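TRNA threonylcarbamoyladenosine dehydratase (Escherichia coli, PDB 4D79) catalyses the ATP-dependent dehydration of threonylcarbamoyladenosine at position 37 of tRNAs that read codons beginning with adenine, forming the cyclic derivative. Local coordinates at residues B[5-13]-B[94-102]; B[153-164]-B[238-248]. All blocks are in the same frame, centred on the assembly; numbering follows the deposited sequence.

The chain enters interaction 1 at once, with the start of helix 7-20. It then builds strand 32-36, helix 42-51, strand 56-60 and helix 85-96 before the turn after that last helix returns to the N-terminal helix, closing a loop of 80 residues. Strand 101-105, which leaves this contact, is an edge strand of the mixed sheet within this chain. Interaction 2 opens later, after strand 149-152, and closes across 73 residues when the head of helix 242-266 meets the loop 153-164. The two loops therefore follow in series, neither nesting nor crossing. Their centres lie about 30 Å apart and their nearest atoms about 13 Å, so they fasten separate parts of the fold, though both also touch the second subunit.

Interaction 1 of 2, residues B[5-13]-B[94-102]; sequences ISDAWRQRF and RQINPECRV
I96 O, at the end of helix 85-96, and R12 NE are joined through water 2, which accepts from R12 NE (3.1 Å) and donates to I96 O (2.8 Å). N97 then leaves helical geometry and sends its amide against two rings. With CG anti to the backbone N (chi1 -179°), ND2 lies over one face of W9, 3.4 Å from W9 CZ3, the amide nearly upright on the indole (82° between planes), and also meets the edge of F13. N97 OD1 reaches forward to accept from E99 N, which lies 53° out of the carbonyl plane, an Asx turn heading the type I turn 97-100. This turn joins helix 85-96 to strand 101-105, a helix-to-strand connection of the Rossmann-like domain, and the N-terminal helix covers it. P98 follows, its CD over the centre of the R12 guanidinium, 3.5 Å from R12 CZ. E99 is extended beyond CG: its CB borders the W9 edge, while OE1 uses its syn lone pair to accept from S6 OG at 2.6 Å. S6 OG also accepts from W9 N (2.9 Å), the N-cap bond, so E99 braces the cap. Opposite charges R12 NH1 and E99 OE1, 4.4 Å apart and too far for a salt bridge, are spanned by water 1, which also donates to N97 OD1.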
loop_
_atom_site.group_PDB
_atom_site.type_symbol
_atom_site.label_atom_id
_atom_site.label_comp_id
_atom_site.label_asym_id
_atom_site.label_seq_id
_atom_site.Cartn_x
_atom_site.Cartn_y
_atom_site.Cartn_z
ATOM N N ILE B 5 15.672 -2.262 22.599
ATOM C CA ILE B 5 15.066 -3.207 21.655
ATOM C C ILE B 5 15.083 -4.602 22.274
ATOM O O ILE B 5 16.134 -5.092 22.691
ATOM C CB ILE B 5 15.803 -3.161 20.302
ATOM C CG1 ILE B 5 15.455 -1.857 19.610
ATOM C CG2 ILE B 5 15.447 -4.370 19.378
ATOM C CD1 ILE B 5 16.254 -1.533 18.383
ATOM N N SER B 6 13.896 -5.185 22.450
ATOM C CA SER B 6 13.736 -6.513 23.031
ATOM C C SER B 6 13.996 -7.635 22.009
ATOM O O SER B 6 14.059 -7.436 20.786
ATOM C CB SER B 6 12.335 -6.685 23.607
ATOM O OG SER B 6 11.375 -6.745 22.550
ATOM N N ASP B 7 14.094 -8.855 22.534
ATOM C CA ASP B 7 14.199 -10.000 21.641
ATOM C C ASP B 7 12.942 -10.136 20.804
ATOM O O ASP B 7 13.026 -10.440 19.618
ATOM C CB ASP B 7 14.431 -11.288 22.436
ATOM C CG ASP B 7 15.873 -11.432 22.947
ATOM O OD1 ASP B 7 16.801 -10.752 22.452
ATOM O OD2 ASP B 7 16.079 -12.281 23.833
ATOM N N ALA B 8 11.775 -9.859 21.389
ATOM C CA ALA B 8 10.527 -9.886 20.623
ATOM C C ALA B 8 10.519 -8.853 19.498
ATOM O O ALA B 8 10.054 -9.139 18.393
ATOM C CB ALA B 8 9.339 -9.674 21.550
ATOM N N TRP B 9 10.992 -7.637 19.780
ATOM C CA TRP B 9 11.137 -6.610 18.763
ATOM C C TRP B 9 12.026 -7.084 17.625
ATOM O O TRP B 9 11.730 -6.831 16.443
ATOM C CB TRP B 9 11.713 -5.371 19.423
ATOM C CG TRP B 9 11.656 -4.085 18.648
ATOM C CD1 TRP B 9 12.298 -3.793 17.502
ATOM C CD2 TRP B 9 10.939 -2.923 19.024
ATOM N NE1 TRP B 9 12.023 -2.507 17.126
ATOM C CE2 TRP B 9 11.185 -1.950 18.050
ATOM C CE3 TRP B 9 10.115 -2.602 20.108
ATOM C CZ2 TRP B 9 10.620 -0.678 18.110
ATOM C CZ3 TRP B 9 9.574 -1.346 20.179
ATOM C CH2 TRP B 9 9.832 -0.393 19.191
ATOM N N ARG B 10 13.149 -7.728 17.946
ATOM C CA ARG B 10 13.985 -8.240 16.865
ATOM C C ARG B 10 13.295 -9.355 16.075
ATOM O O ARG B 10 13.593 -9.534 14.894
ATOM C CB ARG B 10 15.338 -8.712 17.379
ATOM C CG ARG B 10 16.389 -7.615 17.479
ATOM C CD ARG B 10 17.770 -8.216 17.797
ATOM N NE ARG B 10 17.712 -8.761 19.123
ATOM C CZ ARG B 10 17.920 -8.059 20.227
ATOM N NH1 ARG B 10 18.253 -6.775 20.189
ATOM N NH2 ARG B 10 17.801 -8.661 21.377
ATOM N N GLN B 11 12.403 -10.132 16.688
ATOM C CA GLN B 11 11.671 -11.125 15.897
ATOM C C GLN B 11 10.708 -10.431 14.941
ATOM O O GLN B 11 10.550 -10.846 13.787
ATOM C CB GLN B 11 10.896 -12.075 16.807
ATOM C CG GLN B 11 11.798 -13.075 17.563
ATOM C CD GLN B 11 12.728 -13.816 16.644
ATOM O OE1 GLN B 11 13.937 -13.564 16.620
ATOM N NE2 GLN B 11 12.169 -14.715 15.855
ATOM N N ARG B 12 10.014 -9.405 15.428
ATOM C CA ARG B 12 9.054 -8.684 14.589
ATOM C C ARG B 12 9.760 -7.937 13.466
ATOM O O ARG B 12 9.261 -7.896 12.337
ATOM C CB ARG B 12 8.236 -7.728 15.441
ATOM C CG ARG B 12 7.314 -8.405 16.414
ATOM C CD ARG B 12 6.429 -7.412 17.157
ATOM N NE ARG B 12 5.435 -8.177 17.894
ATOM C CZ ARG B 12 5.512 -8.513 19.171
ATOM N NH1 ARG B 12 6.478 -8.046 19.961
ATOM N NH2 ARG B 12 4.541 -9.237 19.689
ATOM N N PHE B 13 10.940 -7.354 13.749
ATOM C CA PHE B 13 11.541 -6.379 12.835
ATOM C C PHE B 13 12.934 -6.775 12.365
ATOM O O PHE B 13 13.651 -5.953 11.799
ATOM C CB PHE B 13 11.510 -4.991 13.478
ATOM C CG PHE B 13 10.121 -4.557 13.814
ATOM C CD1 PHE B 13 9.180 -4.346 12.799
ATOM C CD2 PHE B 13 9.727 -4.389 15.117
ATOM C CE1 PHE B 13 7.880 -3.968 13.113
ATOM C CE2 PHE B 13 8.438 -4.012 15.426
ATOM C CZ PHE B 13 7.506 -3.829 14.424
ATOM N N ARG B 94 -1.105 -1.509 18.392
ATOM C CA ARG B 94 -0.726 -2.264 19.590
ATOM C C ARG B 94 -0.723 -3.769 19.335
ATOM O O ARG B 94 -0.018 -4.513 20.031
ATOM C CB ARG B 94 -1.673 -1.924 20.749
ATOM C CG ARG B 94 -1.565 -0.449 21.191
ATOM C CD ARG B 94 -2.416 -0.086 22.393
ATOM N NE ARG B 94 -2.445 1.372 22.575
ATOM C CZ ARG B 94 -3.522 2.144 22.457
ATOM N NH1 ARG B 94 -4.703 1.612 22.172
ATOM N NH2 ARG B 94 -3.418 3.462 22.641
ATOM N N GLN B 95 -1.520 -4.239 18.363
ATOM C CA GLN B 95 -1.481 -5.637 17.936
ATOM C C GLN B 95 -0.296 -5.917 17.028
ATOM O O GLN B 95 0.239 -7.035 17.036
ATOM C CB GLN B 95 -2.789 -6.003 17.221
ATOM C CG GLN B 95 -3.894 -6.259 18.202
ATOM C CD GLN B 95 -3.816 -7.686 18.733
ATOM O OE1 GLN B 95 -3.660 -8.655 17.967
ATOM N NE2 GLN B 95 -3.876 -7.820 20.036
ATOM N N ILE B 96 0.130 -4.918 16.263
ATOM C CA ILE B 96 1.294 -5.067 15.409
ATOM C C ILE B 96 2.552 -5.122 16.251
ATOM O O ILE B 96 3.387 -6.020 16.093
ATOM C CB ILE B 96 1.363 -3.934 14.379
ATOM C CG1 ILE B 96 0.220 -4.113 13.338
ATOM C CG2 ILE B 96 2.728 -3.931 13.671
ATOM C CD1 ILE B 96 0.087 -2.961 12.361
ATOM N N ASN B 97 2.709 -4.147 17.140
ATOM C CA ASN B 97 3.875 -4.041 18.008
ATOM C C ASN B 97 3.404 -3.612 19.389
ATOM O O ASN B 97 3.131 -2.419 19.619
ATOM C CB ASN B 97 4.901 -3.066 17.452
ATOM C CG ASN B 97 6.105 -2.986 18.353
ATOM O OD1 ASN B 97 6.169 -3.699 19.352
ATOM N ND2 ASN B 97 7.035 -2.141 18.028
ATOM N N PRO B 98 3.216 -4.568 20.309
ATOM C CA PRO B 98 2.758 -4.238 21.669
ATOM C C PRO B 98 3.715 -3.340 22.452
ATOM O O PRO B 98 3.331 -2.823 23.505
ATOM C CB PRO B 98 2.627 -5.617 22.333
ATOM C CG PRO B 98 2.505 -6.574 21.225
ATOM C CD PRO B 98 3.304 -6.017 20.085
ATOM N N GLU B 99 4.935 -3.154 21.981
ATOM C CA GLU B 99 5.912 -2.298 22.628
ATOM C C GLU B 99 5.984 -0.904 22.007
ATOM O O GLU B 99 6.741 -0.051 22.498
ATOM C CB GLU B 99 7.293 -2.969 22.581
ATOM C CG GLU B 99 7.316 -4.242 23.419
ATOM C CD GLU B 99 8.679 -4.901 23.467
ATOM O OE1 GLU B 99 9.086 -5.455 22.438
ATOM O OE2 GLU B 99 9.333 -4.878 24.531
ATOM N N CYS B 100 5.186 -0.642 20.982
ATOM C CA CYS B 100 5.120 0.700 20.404
ATOM C C CYS B 100 4.339 1.624 21.341
ATOM O O CYS B 100 3.292 1.253 21.871
ATOM C CB CYS B 100 4.458 0.654 19.031
ATOM S SG CYS B 100 4.323 2.290 18.202
ATOM N N ARG B 101 4.846 2.827 21.563
ATOM C CA ARG B 101 4.137 3.809 22.395
ATOM C C ARG B 101 3.219 4.639 21.503
ATOM O O ARG B 101 3.682 5.471 20.724
ATOM C CB ARG B 101 5.122 4.686 23.169
ATOM C CG ARG B 101 4.496 5.827 23.947
ATOM C CD ARG B 101 5.510 6.447 24.940
ATOM N NE ARG B 101 6.633 7.089 24.255
ATOM C CZ ARG B 101 6.602 8.309 23.723
ATOM N NH1 ARG B 101 5.499 9.043 23.777
ATOM N NH2 ARG B 101 7.682 8.795 23.125
ATOM N N VAL B 102 1.920 4.409 21.608
ATOM C CA VAL B 102 0.939 5.022 20.729
ATOM C C VAL B 102 0.155 6.080 21.489
ATOM O O VAL B 102 -0.416 5.798 22.542
ATOM C CB VAL B 102 -0.029 3.987 20.149
ATOM C CG1 VAL B 102 -0.913 4.666 19.132
ATOM C CG2 VAL B 102 0.734 2.851 19.528
HETATM O O HOH W 1 7.997 -5.833 20.023
HETATM O O HOH W 2 3.279 -8.821 15.735
#

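Interaction 2 of 2, residues B[153-164]-B[238-248]; sequences GGAGGQIDPTQI and FGAATMVTATF. With NA (sodium ion), chain J; K (potassium ion), chain I.
A155 and I164 hold the F248 ring between them. The A155 methyl makes a CH-pi contact, CB lying 3.7 Å from the ring centroid and only 10° off the normal. I164 CG2 lies over the opposite face, but the touching falls to CG1, 3.8 Å from F248 CE1, and to CD1, 3.6 Å from F248 CD1. Q158 NE2 lies 3.9 Å from F248 CZ, amide and ring planes 56° apart. An alanine in place of F248 would probably leave a gap between A155 and I164 and remove the wall beside the amide of Q158.

Further apolar pairs are V244 CG1 with Q158 CB, I164 CD1 with T247 CG2, and P161 CG with M243 CB. Other van der Waals contacts are made with backbone carbonyls: V244 CG1, anti to the backbone N (chi1 172°), meets A155 O, V244 CG2 lies 3.4 Å from Q158 O, and P161 CG sits against M243 O, the carbonyl that accepts from T247 OG1.

Among polar links, G157 N donates to G239 O (2.7 Å) in a nearly straight bond. G157 has positive phi, which favours glycine, and its CA packs against F238. Water 4 donates to A155 O and Q158 O and accepts from A241 N, the N-cap residue, thus tying the loop to the start of the helix. Q158 NE2 donates to G154 O, which helps orient the amide.

Q158 OE1 binds potassium at 2.4 Å, alongside the backbone oxygens of Q174, S206 and E208 and water 3, whose oxygen is 3.0 Å from the ion. T162 O binds sodium together with four waters and T162 O of the second subunit, placing this ion at the dimer interface. The whole is a loop between sheet strands 149-152 and 164-168, packed on the first turns of the C-terminal helix 242-266 and carrying part of the potassium site of this ThiF-family domain.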
loop_
_atom_site.group_PDB
_atom_site.type_symbol
_atom_site.label_atom_id
_atom_site.label_comp_id
_atom_site.label_asym_id
_atom_site.label_seq_id
_atom_site.Cartn_x
_atom_site.Cartn_y
_atom_site.Cartn_z
ATOM N N GLY B 153 -0.570 15.410 -1.370
ATOM C CA GLY B 153 -1.618 16.054 -2.126
ATOM C C GLY B 153 -2.857 15.177 -2.154
ATOM O O GLY B 153 -3.012 14.233 -1.377
ATOM N N GLY B 154 -3.739 15.469 -3.103
ATOM C CA GLY B 154 -4.967 14.712 -3.215
ATOM C C GLY B 154 -4.682 13.369 -3.856
ATOM O O GLY B 154 -4.044 13.289 -4.908
ATOM N N ALA B 155 -5.132 12.303 -3.202
ATOM C CA ALA B 155 -4.950 10.956 -3.714
ATOM C C ALA B 155 -6.212 10.450 -4.400
ATOM O O ALA B 155 -6.184 9.386 -5.037
ATOM C CB ALA B 155 -4.559 10.003 -2.573
ATOM N N GLY B 156 -7.299 11.187 -4.283
ATOM C CA GLY B 156 -8.515 10.815 -4.978
ATOM C C GLY B 156 -8.419 11.095 -6.465
ATOM O O GLY B 156 -7.558 11.835 -6.938
ATOM N N GLY B 157 -9.320 10.469 -7.224
ATOM C CA GLY B 157 -9.354 10.670 -8.659
ATOM C C GLY B 157 -8.149 10.155 -9.393
ATOM O O GLY B 157 -7.809 10.677 -10.453
ATOM N N GLN B 158 -7.467 9.143 -8.845
ATOM C CA GLN B 158 -6.260 8.612 -9.448
ATOM C C GLN B 158 -6.300 7.091 -9.368
ATOM O O GLN B 158 -6.770 6.531 -8.369
ATOM C CB GLN B 158 -5.023 9.209 -8.757
ATOM C CG GLN B 158 -4.893 10.666 -9.221
ATOM C CD GLN B 158 -4.003 11.441 -8.436
ATOM O OE1 GLN B 158 -3.041 11.973 -8.965
ATOM N NE2 GLN B 158 -4.275 11.544 -7.137
ATOM N N ILE B 159 -5.834 6.430 -10.427
ATOM C CA ILE B 159 -5.869 4.967 -10.499
ATOM C C ILE B 159 -4.502 4.320 -10.627
ATOM O O ILE B 159 -4.414 3.091 -10.473
ATOM C CB ILE B 159 -6.762 4.477 -11.660
ATOM C CG1 ILE B 159 -6.131 4.770 -13.023
ATOM C CG2 ILE B 159 -8.138 5.103 -11.561
ATOM C CD1 ILE B 159 -6.846 4.050 -14.204
ATOM N N ASP B 160 -3.438 5.070 -10.910
ATOM C CA ASP B 160 -2.139 4.480 -11.228
ATOM C C ASP B 160 -1.088 4.695 -10.125
ATOM O O ASP B 160 -0.462 5.764 -10.067
ATOM C CB ASP B 160 -1.645 5.062 -12.551
ATOM C CG ASP B 160 -0.359 4.428 -13.032
ATOM O OD1 ASP B 160 0.213 3.540 -12.351
ATOM O OD2 ASP B 160 0.081 4.849 -14.116
ATOM N N PRO B 161 -0.805 3.687 -9.279
ATOM C CA PRO B 161 0.193 3.879 -8.204
ATOM C C PRO B 161 1.608 4.104 -8.700
ATOM O O PRO B 161 2.423 4.636 -7.937
ATOM C CB PRO B 161 0.098 2.579 -7.372
ATOM C CG PRO B 161 -1.163 1.896 -7.843
ATOM C CD PRO B 161 -1.423 2.348 -9.234
ATOM N N THR B 162 1.938 3.759 -9.953
ATOM C CA THR B 162 3.325 3.912 -10.380
ATOM C C THR B 162 3.692 5.339 -10.748
ATOM O O THR B 162 4.858 5.591 -11.054
ATOM C CB THR B 162 3.635 3.019 -11.597
ATOM O OG1 THR B 162 2.904 3.504 -12.744
ATOM C CG2 THR B 162 3.259 1.611 -11.331
ATOM N N GLN B 163 2.754 6.274 -10.736
ATOM C CA GLN B 163 3.063 7.672 -11.041
ATOM C C GLN B 163 3.216 8.544 -9.794
ATOM O O GLN B 163 3.478 9.745 -9.923
ATOM C CB GLN B 163 1.994 8.248 -11.967
ATOM C CG GLN B 163 2.056 7.697 -13.384
ATOM C CD GLN B 163 1.161 8.422 -14.349
ATOM O OE1 GLN B 163 1.322 9.624 -14.613
ATOM N NE2 GLN B 163 0.187 7.696 -14.883
ATOM N N ILE B 164 3.155 7.954 -8.600
ATOM C CA ILE B 164 3.319 8.693 -7.348
ATOM C C ILE B 164 4.793 9.004 -7.134
ATOM O O ILE B 164 5.656 8.159 -7.347
ATOM C CB ILE B 164 2.728 7.874 -6.183
ATOM C CG1 ILE B 164 1.259 7.582 -6.455
ATOM C CG2 ILE B 164 2.979 8.528 -4.827
ATOM C CD1 ILE B 164 0.623 6.546 -5.538
ATOM N N PHE B 238 -14.600 13.267 -5.857
ATOM C CA PHE B 238 -13.755 12.312 -6.553
ATOM C C PHE B 238 -13.837 10.957 -5.877
ATOM O O PHE B 238 -14.041 10.859 -4.667
ATOM C CB PHE B 238 -12.311 12.812 -6.587
ATOM C CG PHE B 238 -12.115 14.013 -7.473
ATOM C CD1 PHE B 238 -11.879 13.866 -8.818
ATOM C CD2 PHE B 238 -12.182 15.298 -6.945
ATOM C CE1 PHE B 238 -11.707 14.970 -9.640
ATOM C CE2 PHE B 238 -12.019 16.395 -7.762
ATOM C CZ PHE B 238 -11.780 16.232 -9.109
ATOM N N GLY B 239 -13.687 9.895 -6.678
ATOM C CA GLY B 239 -13.547 8.561 -6.154
ATOM C C GLY B 239 -12.124 8.302 -5.691
ATOM O O GLY B 239 -11.228 9.121 -5.856
ATOM N N ALA B 240 -11.898 7.108 -5.170
ATOM C CA ALA B 240 -10.561 6.783 -4.695
ATOM C C ALA B 240 -10.388 5.278 -4.674
ATOM O O ALA B 240 -11.366 4.540 -4.626
ATOM C CB ALA B 240 -10.323 7.362 -3.302
ATOM N N ALA B 241 -9.130 4.834 -4.683
ATOM C CA ALA B 241 -8.828 3.408 -4.572
ATOM C C ALA B 241 -7.692 3.174 -3.580
ATOM O O ALA B 241 -6.723 3.935 -3.551
ATOM C CB ALA B 241 -8.467 2.815 -5.930
ATOM N N THR B 242 -7.810 2.084 -2.809
ATOM C CA THR B 242 -6.763 1.670 -1.874
ATOM C C THR B 242 -5.392 1.665 -2.531
ATOM O O THR B 242 -4.406 2.130 -1.943
ATOM C CB THR B 242 -7.075 0.272 -1.319
ATOM O OG1 THR B 242 -8.175 0.389 -0.409
ATOM C CG2 THR B 242 -5.846 -0.305 -0.571
ATOM N N MET B 243 -5.306 1.109 -3.750
ATOM C CA MET B 243 -4.006 0.906 -4.374
ATOM C C MET B 243 -3.248 2.212 -4.527
ATOM O O MET B 243 -2.013 2.208 -4.500
ATOM C CB MET B 243 -4.170 0.234 -5.751
ATOM C CG MET B 243 -4.750 -1.168 -5.693
ATOM S SD MET B 243 -6.543 -1.215 -5.511
ATOM C CE MET B 243 -7.030 -0.623 -7.140
ATOM N N VAL B 244 -3.965 3.325 -4.710
ATOM C CA VAL B 244 -3.349 4.641 -4.839
ATOM C C VAL B 244 -3.235 5.330 -3.485
ATOM O O VAL B 244 -2.157 5.808 -3.127
ATOM C CB VAL B 244 -4.128 5.499 -5.869
ATOM C CG1 VAL B 244 -3.650 6.944 -5.885
ATOM C CG2 VAL B 244 -3.974 4.901 -7.266
ATOM N N THR B 245 -4.321 5.405 -2.696
ATOM C CA THR B 245 -4.260 6.208 -1.480
ATOM C C THR B 245 -3.276 5.600 -0.492
ATOM O O THR B 245 -2.493 6.330 0.120
ATOM C CB THR B 245 -5.659 6.406 -0.855
ATOM O OG1 THR B 245 -6.161 5.169 -0.359
ATOM C CG2 THR B 245 -6.669 6.987 -1.876
ATOM N N ALA B 246 -3.227 4.260 -0.407
ATOM C CA ALA B 246 -2.247 3.614 0.464
ATOM C C ALA B 246 -0.836 3.864 -0.037
ATOM O O ALA B 246 0.094 4.038 0.768
ATOM C CB ALA B 246 -2.491 2.109 0.553
ATOM N N THR B 247 -0.643 3.845 -1.357
ATOM C CA THR B 247 0.702 4.073 -1.851
ATOM C C THR B 247 1.162 5.505 -1.580
ATOM O O THR B 247 2.360 5.708 -1.375
ATOM C CB THR B 247 0.789 3.703 -3.331
ATOM O OG1 THR B 247 0.482 2.318 -3.466
ATOM C CG2 THR B 247 2.199 3.888 -3.868
ATOM N N PHE B 248 0.251 6.497 -1.609
ATOM C CA PHE B 248 0.604 7.838 -1.135
ATOM C C PHE B 248 1.189 7.766 0.285
ATOM O O PHE B 248 2.253 8.307 0.561
ATOM C CB PHE B 248 -0.619 8.743 -1.164
ATOM C CG PHE B 248 -0.793 9.545 -2.426
ATOM C CD1 PHE B 248 -1.176 8.939 -3.630
ATOM C CD2 PHE B 248 -0.682 10.933 -2.404
ATOM C CE1 PHE B 248 -1.384 9.690 -4.800
ATOM C CE2 PHE B 248 -0.910 11.692 -3.575
ATOM C CZ PHE B 248 -1.253 11.052 -4.780
HETATM NA NA NA J . 6.728 5.048 -9.800
HETATM K K K I . -2.171 13.912 -10.119
HETATM O O HOH W 3 -1.615 14.198 -7.190
HETATM O O HOH W 4 -7.487 6.944 -5.616
HETATM O O HOH W 5 5.346 5.542 -7.767
HETATM O O HOH W 6 7.064 7.383 -9.624
HETATM O O HOH W 7 6.055 2.870 -8.639
HETATM O O HOH W 8 7.557 3.477 -11.569
#